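Local atomic coordinates of 3-oxo-tetronate kinase (Haemophilus influenzae, PDB entry 1YZY), a protein that catalyses the ATP-dependent phosphorylation of 3-oxo-tetronate to 3-oxo-tetronate 4-phosphate. Residues 74-79 and 225-230; 83-88 and 157-162; 99-104 and 191-196; 108-113 and 205-210; 165-170 and 180-185. One frame throughout, in Å; residues are numbered along the deposited sequence.

Interaction 1 of 5, residues 74-79 and 225-230; sequences CTQFYF and AYMAAR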
# COMPACT_ATOMS: atom_id res chain seq x y z
N CYS A 74 -13.12 -0.09 -14.83
CA CYS A 74 -11.78 -0.37 -15.31
C CYS A 74 -11.65 -1.11 -16.64
O CYS A 74 -12.36 -2.10 -16.88
CB CYS A 74 -11.09 -1.16 -14.20
SG CYS A 74 -10.91 -0.26 -12.63
N THR A 75 -10.76 -0.63 -17.51
CA THR A 75 -10.56 -1.26 -18.82
C THR A 75 -9.18 -1.89 -18.98
O THR A 75 -8.95 -2.67 -19.92
CB THR A 75 -10.86 -0.30 -20.01
OG1 THR A 75 -9.99 0.83 -20.00
CG2 THR A 75 -12.30 0.17 -19.96
N GLN A 76 -8.26 -1.57 -18.08
CA GLN A 76 -6.92 -2.13 -18.13
C GLN A 76 -6.59 -2.69 -16.76
O GLN A 76 -6.83 -2.03 -15.76
CB GLN A 76 -5.89 -1.07 -18.54
CG GLN A 76 -4.47 -1.62 -18.63
CD GLN A 76 -3.49 -0.68 -19.29
OE1 GLN A 76 -3.58 0.55 -19.14
NE2 GLN A 76 -2.52 -1.24 -20.00
N PHE A 77 -6.01 -3.88 -16.71
CA PHE A 77 -5.72 -4.52 -15.44
C PHE A 77 -4.25 -4.73 -15.14
O PHE A 77 -3.46 -4.99 -16.04
CB PHE A 77 -6.52 -5.81 -15.32
CG PHE A 77 -7.98 -5.60 -15.59
CD1 PHE A 77 -8.85 -5.27 -14.56
CD2 PHE A 77 -8.46 -5.62 -16.90
CE1 PHE A 77 -10.17 -4.95 -14.82
CE2 PHE A 77 -9.78 -5.30 -17.18
CZ PHE A 77 -10.64 -4.96 -16.13
N TYR A 78 -3.92 -4.66 -13.85
CA TYR A 78 -2.56 -4.80 -13.39
C TYR A 78 -2.50 -5.71 -12.17
O TYR A 78 -3.02 -5.36 -11.12
CB TYR A 78 -2.04 -3.41 -13.02
CG TYR A 78 -0.55 -3.31 -12.78
CD1 TYR A 78 0.27 -2.63 -13.69
CD2 TYR A 78 0.05 -3.88 -11.66
CE1 TYR A 78 1.65 -2.52 -13.49
CE2 TYR A 78 1.44 -3.78 -11.45
CZ TYR A 78 2.22 -3.10 -12.37
OH TYR A 78 3.58 -2.98 -12.19
N PHE A 79 -1.86 -6.86 -12.32
CA PHE A 79 -1.68 -7.81 -11.23
C PHE A 79 -0.37 -7.45 -10.55
O PHE A 79 0.70 -7.70 -11.08
CB PHE A 79 -1.64 -9.25 -11.78
CG PHE A 79 -1.33 -10.30 -10.74
CD1 PHE A 79 -1.62 -10.08 -9.40
CD2 PHE A 79 -0.73 -11.50 -11.12
CE1 PHE A 79 -1.30 -11.03 -8.44
CE2 PHE A 79 -0.41 -12.45 -10.17
CZ PHE A 79 -0.69 -12.23 -8.82
N ALA A 225 4.17 2.61 -11.87
CA ALA A 225 4.56 4.02 -11.70
C ALA A 225 4.76 4.70 -13.05
O ALA A 225 4.29 5.82 -13.28
CB ALA A 225 5.83 4.10 -10.90
N TYR A 226 5.49 4.04 -13.95
CA TYR A 226 5.75 4.59 -15.26
C TYR A 226 4.53 4.58 -16.16
O TYR A 226 4.45 5.38 -17.09
CB TYR A 226 6.96 3.92 -15.91
CG TYR A 226 8.24 4.52 -15.38
CD1 TYR A 226 8.90 3.95 -14.30
CD2 TYR A 226 8.72 5.73 -15.88
CE1 TYR A 226 10.01 4.57 -13.72
CE2 TYR A 226 9.82 6.36 -15.31
CZ TYR A 226 10.46 5.78 -14.23
OH TYR A 226 11.55 6.41 -13.67
N MET A 227 3.60 3.68 -15.87
CA MET A 227 2.34 3.62 -16.62
C MET A 227 1.47 4.81 -16.22
O MET A 227 0.71 5.34 -17.02
CB MET A 227 1.61 2.31 -16.35
CG MET A 227 2.34 1.09 -16.86
SD MET A 227 1.37 -0.39 -16.62
CE MET A 227 0.21 -0.23 -17.97
N ALA A 228 1.54 5.17 -14.94
CA ALA A 228 0.80 6.32 -14.42
C ALA A 228 1.40 7.60 -15.02
O ALA A 228 0.68 8.47 -15.49
CB ALA A 228 0.91 6.35 -12.90
N ALA A 229 2.73 7.69 -15.00
CA ALA A 229 3.43 8.85 -15.55
C ALA A 229 3.12 9.04 -17.03
O ALA A 229 3.05 10.17 -17.50
CB ALA A 229 4.94 8.74 -15.33
N ARG A 230 2.98 7.95 -17.78
CA ARG A 230 2.68 8.08 -19.20
C ARG A 230 1.23 8.55 -19.38
O ARG A 230 0.97 9.48 -20.14
CB ARG A 230 2.88 6.75 -19.95
CG ARG A 230 2.91 6.92 -21.48
CD ARG A 230 2.86 5.59 -22.23
NE ARG A 230 1.54 4.98 -22.15
CZ ARG A 230 0.57 5.16 -23.04
NH1 ARG A 230 0.76 5.93 -24.10
NH2 ARG A 230 -0.62 4.61 -22.84
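M227 lays its thioether against the rim of the Y78 ring and its terminal methyl against the amide of Q76. SD of M227 stands 3.8 Å from CE1 of Y78 and equally near CD1, so it faces one C-C bond of the rim. Seen from the ring centroid, SD is 5.0 Å away and 87° off the normal, which places the sulfur in the plane of the ring and makes this a Met-aromatic contact of the edge type. The last torsion of M227 divides the work: with chi3 at 78° the chain bends, and CE swings off the ring to lie 3.5 Å from NE2 of Q76. In the fold, this is helix 221-232 settling on a face of the parallel strands 216-219 and 77-80, with a 10.3 Å separation between CA of Y78 and CA of M227 that leaves room for one layer of side chains. V217 of the edge strand 216-219 touches both Y78 and M227. Both polar ends on the strand side are tied elsewhere. NE2 of Q76 hydrogen-bonds to F214 O. The hydroxyl of Y78 hydrogen-bonds to the carbonyl of G220, in the turn between strand 216-219 and the helix. Q76 reaches the methyl on an extended chain, its CG opposite the backbone N (chi1 -179°). F77 and F79 instead pack on helix 93-104.

Interaction 2 of 5, residues 83-88 and 157-162; sequences STFDST and DAQAKG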
# COMPACT_ATOMS: atom_id res chain seq x y z
N SER A 83 8.31 -7.17 -5.39
CA SER A 83 9.46 -6.92 -6.25
C SER A 83 10.52 -8.04 -6.18
O SER A 83 11.45 -8.08 -7.00
CB SER A 83 10.07 -5.54 -5.95
OG SER A 83 10.63 -5.47 -4.65
N THR A 84 10.38 -8.93 -5.21
CA THR A 84 11.30 -10.07 -5.06
C THR A 84 10.65 -11.35 -5.58
O THR A 84 11.14 -12.46 -5.35
CB THR A 84 11.82 -10.24 -3.62
OG1 THR A 84 10.82 -9.83 -2.69
CG2 THR A 84 13.05 -9.39 -3.40
N PHE A 85 9.54 -11.17 -6.30
CA PHE A 85 8.78 -12.25 -6.92
C PHE A 85 8.29 -13.33 -5.94
O PHE A 85 8.06 -14.47 -6.34
CB PHE A 85 9.63 -12.88 -8.04
CG PHE A 85 8.83 -13.38 -9.21
CD1 PHE A 85 8.17 -12.48 -10.05
CD2 PHE A 85 8.74 -14.74 -9.49
CE1 PHE A 85 7.44 -12.94 -11.15
CE2 PHE A 85 8.00 -15.20 -10.59
CZ PHE A 85 7.36 -14.30 -11.41
N ASP A 86 8.07 -12.94 -4.68
CA ASP A 86 7.61 -13.86 -3.62
C ASP A 86 6.57 -14.88 -4.06
O ASP A 86 5.45 -14.51 -4.40
CB ASP A 86 7.07 -13.06 -2.43
CG ASP A 86 8.09 -12.13 -1.84
OD1 ASP A 86 8.71 -11.38 -2.62
OD2 ASP A 86 8.30 -12.14 -0.60
N SER A 87 6.97 -16.15 -4.01
CA SER A 87 6.12 -17.27 -4.42
C SER A 87 6.87 -18.60 -4.24
O SER A 87 7.95 -18.64 -3.65
CB SER A 87 5.73 -17.10 -5.90
OG SER A 87 6.87 -16.86 -6.72
N THR A 88 6.24 -19.68 -4.69
CA THR A 88 6.81 -21.03 -4.67
C THR A 88 6.32 -21.72 -5.94
O THR A 88 5.65 -21.10 -6.77
CB THR A 88 6.35 -21.88 -3.45
OG1 THR A 88 4.94 -22.11 -3.52
CG2 THR A 88 6.70 -21.19 -2.13
N ASP A 157 7.95 -20.37 -14.80
CA ASP A 157 7.66 -21.64 -15.46
C ASP A 157 7.27 -22.74 -14.49
O ASP A 157 6.49 -23.62 -14.82
CB ASP A 157 8.86 -22.11 -16.29
CG ASP A 157 8.95 -21.46 -17.67
OD1 ASP A 157 8.04 -20.68 -18.05
OD2 ASP A 157 9.93 -21.74 -18.37
N ALA A 158 7.88 -22.71 -13.31
CA ALA A 158 7.60 -23.70 -12.28
C ALA A 158 6.14 -23.69 -11.82
O ALA A 158 5.55 -24.74 -11.60
CB ALA A 158 8.51 -23.46 -11.10
N GLN A 159 5.56 -22.49 -11.74
CA GLN A 159 4.18 -22.31 -11.27
C GLN A 159 3.16 -21.90 -12.32
O GLN A 159 2.01 -21.62 -11.98
CB GLN A 159 4.16 -21.25 -10.17
CG GLN A 159 5.00 -20.08 -10.65
CD GLN A 159 5.06 -18.95 -9.67
OE1 GLN A 159 4.17 -18.10 -9.63
NE2 GLN A 159 6.12 -18.90 -8.88
N ALA A 160 3.56 -21.82 -13.59
CA ALA A 160 2.63 -21.42 -14.63
C ALA A 160 2.22 -22.55 -15.56
O ALA A 160 2.89 -23.59 -15.63
CB ALA A 160 3.22 -20.27 -15.43
N LYS A 161 1.09 -22.38 -16.24
CA LYS A 161 0.58 -23.36 -17.19
C LYS A 161 1.24 -23.17 -18.56
O LYS A 161 1.23 -24.08 -19.39
CB LYS A 161 -0.94 -23.24 -17.34
CG LYS A 161 -1.75 -24.36 -16.70
CD LYS A 161 -1.84 -24.21 -15.19
CE LYS A 161 -2.55 -25.42 -14.56
NZ LYS A 161 -1.70 -26.65 -14.57
N GLY A 162 1.77 -21.97 -18.81
CA GLY A 162 2.42 -21.67 -20.07
C GLY A 162 3.93 -21.50 -19.95
O GLY A 162 4.52 -21.85 -18.92
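The CA atoms of T88 and Q159 are 7.2 Å apart where an irregular loop passes the C-terminal end of helix 152-159. Q159 carries the contact. Its CG sits between the backbone N and the carbonyl carbon (chi1 47°), from where the extended chain delivers the amide to S87. NE2 of Q159 donates to OG of S87 over 3.1 Å, with an N-H...O angle of 166°; the acceptor is only 1° out of the amide plane, so this is a well-formed bond. OG of S87 in turn donates to O of F85 at 2.7 Å, nearly head-on to that carbonyl, and the hydroxyl therefore relays between the glutamine and the loop backbone. The carbonyl O of T88 is also 3.1 Å from NE2 of Q159, but at an angle too poor for a hydrogen bond. Within the loop, OG1 of T84 donates at 2.6 Å to OD1 of D86, which accepts through its syn lone pair. The other end of the amide is held too: OE1 of Q159 accepts from G94 N, in the first turn of helix 93-104. I93 of that helix touches F85, S87 and Q159, while L152 and L155 of helix 152-159 pack on F85, so the loop after strand 77-80 is wedged between two helices.

Interaction 3 of 5, residues 99-104 and 191-196; sequences ALLDEL and YRYAVV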
# COMPACT_ATOMS: atom_id res chain seq x y z
N ALA A 99 -5.34 -17.42 -14.61
CA ALA A 99 -6.77 -17.28 -14.38
C ALA A 99 -7.25 -15.96 -14.97
O ALA A 99 -8.29 -15.90 -15.61
CB ALA A 99 -7.07 -17.35 -12.90
N LEU A 100 -6.47 -14.90 -14.74
CA LEU A 100 -6.79 -13.57 -15.25
C LEU A 100 -6.75 -13.54 -16.77
O LEU A 100 -7.63 -12.94 -17.40
CB LEU A 100 -5.82 -12.53 -14.68
CG LEU A 100 -5.89 -12.31 -13.16
CD1 LEU A 100 -4.88 -11.25 -12.71
CD2 LEU A 100 -7.30 -11.91 -12.77
N LEU A 101 -5.72 -14.16 -17.34
CA LEU A 101 -5.58 -14.23 -18.79
C LEU A 101 -6.77 -14.95 -19.40
O LEU A 101 -7.33 -14.51 -20.40
CB LEU A 101 -4.28 -14.94 -19.18
CG LEU A 101 -3.01 -14.09 -19.15
CD1 LEU A 101 -1.79 -14.98 -19.33
CD2 LEU A 101 -3.06 -13.01 -20.24
N ASP A 102 -7.14 -16.07 -18.78
CA ASP A 102 -8.28 -16.85 -19.25
C ASP A 102 -9.57 -16.05 -19.23
O ASP A 102 -10.30 -16.00 -20.23
CB ASP A 102 -8.45 -18.09 -18.38
CG ASP A 102 -7.38 -19.13 -18.63
OD1 ASP A 102 -6.82 -19.16 -19.75
OD2 ASP A 102 -7.09 -19.91 -17.70
N GLU A 103 -9.87 -15.46 -18.08
CA GLU A 103 -11.08 -14.66 -17.93
C GLU A 103 -11.15 -13.55 -18.96
O GLU A 103 -12.22 -13.24 -19.49
CB GLU A 103 -11.15 -14.09 -16.51
CG GLU A 103 -12.26 -13.07 -16.27
CD GLU A 103 -13.66 -13.60 -16.51
OE1 GLU A 103 -13.91 -14.80 -16.23
OE2 GLU A 103 -14.52 -12.82 -16.98
N LEU A 104 -9.99 -12.96 -19.25
CA LEU A 104 -9.90 -11.86 -20.21
C LEU A 104 -9.89 -12.23 -21.70
O LEU A 104 -10.05 -11.35 -22.55
CB LEU A 104 -8.68 -11.00 -19.88
CG LEU A 104 -8.83 -10.01 -18.73
CD1 LEU A 104 -7.48 -9.52 -18.27
CD2 LEU A 104 -9.71 -8.84 -19.17
N TYR A 191 5.15 -18.31 -26.40
CA TYR A 191 5.29 -17.82 -25.04
C TYR A 191 4.01 -17.13 -24.61
O TYR A 191 3.40 -16.40 -25.39
CB TYR A 191 6.47 -16.86 -24.94
CG TYR A 191 7.83 -17.52 -25.06
CD1 TYR A 191 8.31 -18.33 -24.04
CD2 TYR A 191 8.62 -17.32 -26.19
CE1 TYR A 191 9.56 -18.93 -24.14
CE2 TYR A 191 9.88 -17.91 -26.29
CZ TYR A 191 10.34 -18.71 -25.27
OH TYR A 191 11.56 -19.33 -25.38
N ARG A 192 3.60 -17.38 -23.36
CA ARG A 192 2.39 -16.80 -22.80
C ARG A 192 2.71 -15.57 -21.94
O ARG A 192 1.85 -14.71 -21.70
CB ARG A 192 1.65 -17.86 -21.97
CG ARG A 192 0.22 -17.50 -21.57
CD ARG A 192 -0.44 -18.66 -20.82
NE ARG A 192 -1.80 -18.38 -20.34
CZ ARG A 192 -2.86 -18.21 -21.12
NH1 ARG A 192 -4.04 -17.97 -20.57
NH2 ARG A 192 -2.76 -18.24 -22.44
N TYR A 193 3.95 -15.50 -21.46
CA TYR A 193 4.42 -14.37 -20.65
C TYR A 193 5.83 -13.99 -21.09
O TYR A 193 6.58 -14.82 -21.62
CB TYR A 193 4.48 -14.72 -19.15
CG TYR A 193 3.64 -15.90 -18.75
CD1 TYR A 193 4.23 -17.16 -18.59
CD2 TYR A 193 2.26 -15.77 -18.55
CE1 TYR A 193 3.46 -18.27 -18.25
CE2 TYR A 193 1.48 -16.87 -18.21
CZ TYR A 193 2.09 -18.11 -18.07
OH TYR A 193 1.32 -19.20 -17.75
N ALA A 194 6.21 -12.75 -20.78
CA ALA A 194 7.52 -12.24 -21.15
C ALA A 194 8.15 -11.40 -20.07
O ALA A 194 7.61 -10.36 -19.69
CB ALA A 194 7.42 -11.42 -22.42
N VAL A 195 9.30 -11.85 -19.56
CA VAL A 195 10.07 -11.12 -18.57
C VAL A 195 10.78 -10.02 -19.39
O VAL A 195 11.10 -10.22 -20.57
CB VAL A 195 11.14 -12.03 -17.89
CG1 VAL A 195 12.06 -11.22 -16.98
CG2 VAL A 195 10.46 -13.13 -17.11
N VAL A 196 10.95 -8.84 -18.80
CA VAL A 196 11.61 -7.75 -19.50
C VAL A 196 12.68 -7.16 -18.58
O VAL A 196 12.42 -6.87 -17.40
CB VAL A 196 10.60 -6.65 -19.93
CG1 VAL A 196 11.31 -5.58 -20.76
CG2 VAL A 196 9.46 -7.24 -20.73
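L101 and D102, in the last turns of helix 93-104, meet R192 and Y193 where the chain enters the central strand of a three-stranded parallel sheet. L101 places CD1 over one face of the R192 guanidinium, 3.5 Å from NE. CB of the same leucine lies 3.3 Å from NH1 of R192, so the charged group is pressed closely against an apolar side chain that comes from the opposite direction. The second hold is electrostatic. OD1 of D102 forms a salt bridge to NH1 of R192 at 3.1 Å, with the carboxylate and guanidinium planes 41° apart, an oblique meeting and not a flat two-pronged pairing. R192 reaches this far because its chain is fully extended from CG to NE, and NE has a second anion in D98, one helical turn before D102. CD1 of L101 also touches the Y193 ring at its edge, 3.9 Å from CE2. CB of R192 covers the centre of one face of that ring, 3.8 Å above its plane. D98 also takes the hydroxyl of Y193, which is hydrogen-bonded to G162 N as well. Strand 193-196 lies between strands 109-111 and 164-167, with helix 152-159 packing on Y193 through M156 and helix 55-71 touching A99, E103 and L104.

Interaction 4 of 5, residues 108-113 and 205-210; sequences FTVITP and EVLAEA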
# COMPACT_ATOMS: atom_id res chain seq x y z
N PHE A 108 -1.28 -13.33 -23.69
CA PHE A 108 0.08 -12.85 -23.50
C PHE A 108 0.11 -11.68 -22.53
O PHE A 108 -0.80 -10.85 -22.52
CB PHE A 108 0.69 -12.43 -24.85
CG PHE A 108 2.17 -12.12 -24.79
CD1 PHE A 108 3.09 -13.13 -24.51
CD2 PHE A 108 2.64 -10.83 -25.00
CE1 PHE A 108 4.46 -12.85 -24.43
CE2 PHE A 108 4.00 -10.54 -24.92
CZ PHE A 108 4.91 -11.55 -24.64
N THR A 109 1.16 -11.60 -21.72
CA THR A 109 1.32 -10.51 -20.76
C THR A 109 2.80 -10.41 -20.40
O THR A 109 3.59 -11.26 -20.82
CB THR A 109 0.47 -10.76 -19.46
OG1 THR A 109 0.47 -9.57 -18.65
CG2 THR A 109 1.04 -11.92 -18.64
N VAL A 110 3.18 -9.37 -19.66
CA VAL A 110 4.57 -9.16 -19.23
C VAL A 110 4.77 -9.39 -17.74
O VAL A 110 3.84 -9.32 -16.95
CB VAL A 110 5.09 -7.73 -19.58
CG1 VAL A 110 4.90 -7.46 -21.05
CG2 VAL A 110 4.37 -6.68 -18.74
N ILE A 111 6.02 -9.64 -17.35
CA ILE A 111 6.38 -9.89 -15.97
C ILE A 111 7.55 -8.99 -15.62
O ILE A 111 8.58 -9.02 -16.30
CB ILE A 111 6.79 -11.37 -15.78
CG1 ILE A 111 5.58 -12.28 -15.98
CG2 ILE A 111 7.50 -11.59 -14.45
CD1 ILE A 111 5.91 -13.73 -15.93
N THR A 112 7.41 -8.18 -14.58
CA THR A 112 8.50 -7.31 -14.17
C THR A 112 8.42 -6.73 -12.77
O THR A 112 7.66 -5.81 -12.51
CB THR A 112 8.75 -6.15 -15.19
OG1 THR A 112 9.77 -5.27 -14.68
CG2 THR A 112 7.48 -5.35 -15.45
N PRO A 113 9.13 -7.36 -11.82
CA PRO A 113 9.16 -6.90 -10.43
C PRO A 113 10.27 -5.87 -10.17
O PRO A 113 10.78 -5.74 -9.07
CB PRO A 113 9.63 -8.15 -9.68
CG PRO A 113 10.42 -8.90 -10.70
CD PRO A 113 9.56 -8.76 -11.90
N GLU A 205 10.23 2.94 -18.45
CA GLU A 205 9.59 4.01 -19.19
C GLU A 205 9.30 3.52 -20.62
O GLU A 205 8.27 3.85 -21.22
CB GLU A 205 10.54 5.21 -19.20
CG GLU A 205 9.98 6.51 -19.75
CD GLU A 205 10.88 7.70 -19.44
OE1 GLU A 205 10.43 8.85 -19.62
OE2 GLU A 205 12.04 7.49 -19.01
N VAL A 206 10.23 2.74 -21.17
CA VAL A 206 10.09 2.16 -22.51
C VAL A 206 8.98 1.10 -22.49
O VAL A 206 8.11 1.09 -23.35
CB VAL A 206 11.42 1.50 -22.98
CG1 VAL A 206 11.20 0.67 -24.24
CG2 VAL A 206 12.48 2.57 -23.23
N LEU A 207 9.07 0.19 -21.52
CA LEU A 207 8.08 -0.88 -21.35
C LEU A 207 6.69 -0.28 -21.16
O LEU A 207 5.73 -0.72 -21.79
CB LEU A 207 8.44 -1.77 -20.16
CG LEU A 207 7.53 -3.00 -19.95
CD1 LEU A 207 7.43 -3.81 -21.23
CD2 LEU A 207 8.05 -3.86 -18.82
N ALA A 208 6.59 0.72 -20.29
CA ALA A 208 5.32 1.40 -20.02
C ALA A 208 4.64 1.81 -21.31
O ALA A 208 3.42 1.68 -21.46
CB ALA A 208 5.56 2.62 -19.15
N GLU A 209 5.43 2.34 -22.24
CA GLU A 209 4.94 2.78 -23.53
C GLU A 209 4.58 1.58 -24.41
O GLU A 209 3.59 1.62 -25.15
CB GLU A 209 6.02 3.63 -24.22
CG GLU A 209 5.51 4.91 -24.84
CD GLU A 209 5.33 4.81 -26.34
OE1 GLU A 209 6.35 4.84 -27.06
OE2 GLU A 209 4.17 4.69 -26.79
N ALA A 210 5.39 0.53 -24.32
CA ALA A 210 5.16 -0.69 -25.10
C ALA A 210 3.86 -1.42 -24.70
O ALA A 210 3.13 -1.92 -25.56
CB ALA A 210 6.37 -1.62 -24.97
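L207 brings the closing turns of helix 202-210 on to V110 and T112, and following the helix residue by residue shows why it alone makes the contact. E205 comes first and packs on Y226 of helix 221-232. L207, two residues on, points its CB toward the strand, and the CA atoms of V110 and L207 are 9.2 Å apart. With CG trans to the main-chain nitrogen (chi1 -176°), the two methyls of L207 are directed at different strand residues, CD2 at T112 and CD1 at V110. CD2 of L207 meets CG2 of T112 tip to tip at 3.7 Å. CD1 of L207 is farther from CG1 of V110, at 4.4 Å, a looser apolar contact. T112 offers its methyl because a chi1 of 176° turns the hydroxyl far from N and leaves CG2 in the position between N and the carbonyl carbon, facing L207. A208 follows and packs on Y226. E209 touches R230, and its N makes only a weak 3.4 Å bond to O of E205. A210 N closes the segment with a firmer bond to O of V206, 2.9 Å long. V110 and T112 share the face that meets the helix, whereas I111 turns away to Y81 and F85. F183 of helix 176-188 touches both V110 and L207, V196 of the neighbouring strand touches L207, and T218 OG1 hydrogen-bonds to V110 O, joining strand 109-111 to strand 216-219.

Interaction 5 of 5, residues 165-170 and 180-185; sequences GLVAYA and QECFAE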
# COMPACT_ATOMS: atom_id res chain seq x y z
N GLY A 165 9.06 -16.14 -21.72
CA GLY A 165 10.14 -15.66 -22.58
C GLY A 165 10.90 -14.49 -21.99
O GLY A 165 10.74 -14.17 -20.81
N LEU A 166 11.77 -13.87 -22.79
CA LEU A 166 12.56 -12.72 -22.34
C LEU A 166 12.82 -11.73 -23.49
O LEU A 166 13.04 -12.07 -24.66
CB LEU A 166 13.92 -13.17 -21.78
CG LEU A 166 14.90 -12.04 -21.43
CD1 LEU A 166 14.46 -11.35 -20.17
CD2 LEU A 166 16.30 -12.59 -21.25
N VAL A 167 12.72 -10.46 -23.11
CA VAL A 167 12.99 -9.25 -23.88
C VAL A 167 14.27 -8.72 -23.30
O VAL A 167 14.16 -7.96 -22.33
CB VAL A 167 11.88 -8.17 -23.86
CG1 VAL A 167 12.27 -7.01 -24.81
CG2 VAL A 167 10.53 -8.78 -24.27
N ALA A 168 15.45 -9.09 -23.80
CA ALA A 168 16.67 -8.62 -23.19
C ALA A 168 16.97 -7.12 -23.24
O ALA A 168 16.41 -6.38 -24.06
CB ALA A 168 17.82 -9.41 -23.81
N TYR A 169 17.84 -6.70 -22.33
CA TYR A 169 18.29 -5.32 -22.19
C TYR A 169 18.62 -4.70 -23.55
O TYR A 169 18.11 -3.63 -23.90
CB TYR A 169 19.53 -5.30 -21.29
CG TYR A 169 20.30 -4.00 -21.29
CD1 TYR A 169 19.87 -2.90 -20.54
CD2 TYR A 169 21.48 -3.86 -22.04
CE1 TYR A 169 20.58 -1.70 -20.53
CE2 TYR A 169 22.20 -2.67 -22.04
CZ TYR A 169 21.74 -1.59 -21.28
OH TYR A 169 22.46 -0.42 -21.26
N ALA A 170 19.49 -5.38 -24.29
CA ALA A 170 19.93 -4.94 -25.60
C ALA A 170 18.78 -4.51 -26.51
O ALA A 170 18.95 -3.63 -27.36
CB ALA A 170 20.75 -6.02 -26.26
N GLN A 180 7.87 -4.20 -28.87
CA GLN A 180 6.65 -4.77 -29.41
C GLN A 180 6.95 -5.81 -30.49
O GLN A 180 6.16 -6.74 -30.72
CB GLN A 180 5.75 -3.68 -29.99
CG GLN A 180 5.28 -2.69 -28.94
CD GLN A 180 4.45 -1.57 -29.52
OE1 GLN A 180 3.83 -0.81 -28.78
NE2 GLN A 180 4.42 -1.46 -30.85
N GLU A 181 8.06 -5.61 -31.20
CA GLU A 181 8.48 -6.53 -32.23
C GLU A 181 8.97 -7.79 -31.53
O GLU A 181 8.78 -8.90 -32.02
CB GLU A 181 9.58 -5.91 -33.11
CG GLU A 181 9.10 -4.72 -33.96
CD GLU A 181 10.20 -4.12 -34.86
OE1 GLU A 181 11.40 -4.48 -34.73
OE2 GLU A 181 9.84 -3.28 -35.71
N CYS A 182 9.64 -7.62 -30.39
CA CYS A 182 10.10 -8.76 -29.61
C CYS A 182 8.90 -9.47 -28.98
O CYS A 182 8.92 -10.68 -28.79
CB CYS A 182 11.07 -8.33 -28.51
SG CYS A 182 12.71 -7.75 -29.07
N PHE A 183 7.87 -8.70 -28.60
CA PHE A 183 6.65 -9.26 -28.02
C PHE A 183 5.98 -10.13 -29.08
O PHE A 183 5.47 -11.22 -28.77
CB PHE A 183 5.65 -8.15 -27.63
CG PHE A 183 5.97 -7.44 -26.34
CD1 PHE A 183 6.86 -7.96 -25.42
CD2 PHE A 183 5.36 -6.22 -26.05
CE1 PHE A 183 7.14 -7.29 -24.23
CE2 PHE A 183 5.63 -5.54 -24.87
CZ PHE A 183 6.52 -6.07 -23.95
N ALA A 184 5.93 -9.62 -30.30
CA ALA A 184 5.32 -10.34 -31.41
C ALA A 184 6.09 -11.62 -31.73
O ALA A 184 5.51 -12.62 -32.16
CB ALA A 184 5.27 -9.44 -32.64
N GLU A 185 7.40 -11.57 -31.51
CA GLU A 185 8.30 -12.69 -31.74
C GLU A 185 8.13 -13.75 -30.66
O GLU A 185 8.06 -14.94 -30.97
CB GLU A 185 9.74 -12.15 -31.79
CG GLU A 185 10.84 -13.14 -31.48
CD GLU A 185 12.09 -12.44 -30.96
OE1 GLU A 185 12.20 -12.25 -29.73
OE2 GLU A 185 12.95 -12.07 -31.79
O HOH W 1 12.83 -10.94 -27.17
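Apolar contacts come first: V167 sends its two methyls to different residues of helix 176-188. CG2 of V167 rests 3.7 Å from CE1 of F183 and 3.9 Å from CD1, approaching the ring obliquely, with the two side chains crossing at about a right angle. CG1 of V167 lies 4.1 Å from CB of C182. The CB of F183 itself points away from the strand; chi1 of -78° and the length of the side chain bring the ring back to the valine. The backbones are close, 6.4 Å between CA of V167 and CA of C182, near enough for CB of C182 to reach CG1 of V167. Polar contact is indirect. A single water donates to O of L166 at 2.8 Å and to OE1 of E185 at 2.9 Å, bridging a strand carbonyl to a carboxylate one turn along the helix from C182. At the end of the strand A168 occupies the N-cap position of helix 169-172, whose first residue, Y169, gives its N-H to D197 OD2. Strand 164-167, helix 176-188 and the adjacent parallel strand 193-196 form a beta-alpha-beta crossover, with helix 169-172 set into the connection; L207 and A210 of helix 202-210 and the ring of F214 also pack on F183.

From the N terminus, interactions 1, 2, 3 and 4 open in turn with segments 74-79, 83-88, 99-104 and 108-113. Interaction 2 closes first, at 157-162, crossing interactions 3 and 4. Interaction 5 follows in series and closes a short loop, 165-170 to 180-185, that lies within the loops of 1, 3 and 4. Interaction 3 closes at 191-196 and crosses interaction 4, which closes at 205-210. Last comes interaction 1, at 225-230, enclosing all the others. Interactions 3, 4 and 5 share the three-stranded parallel sheet; interaction 1 belongs to the larger strand array, and helix 93-104 and helix 202-210 connect the two regions.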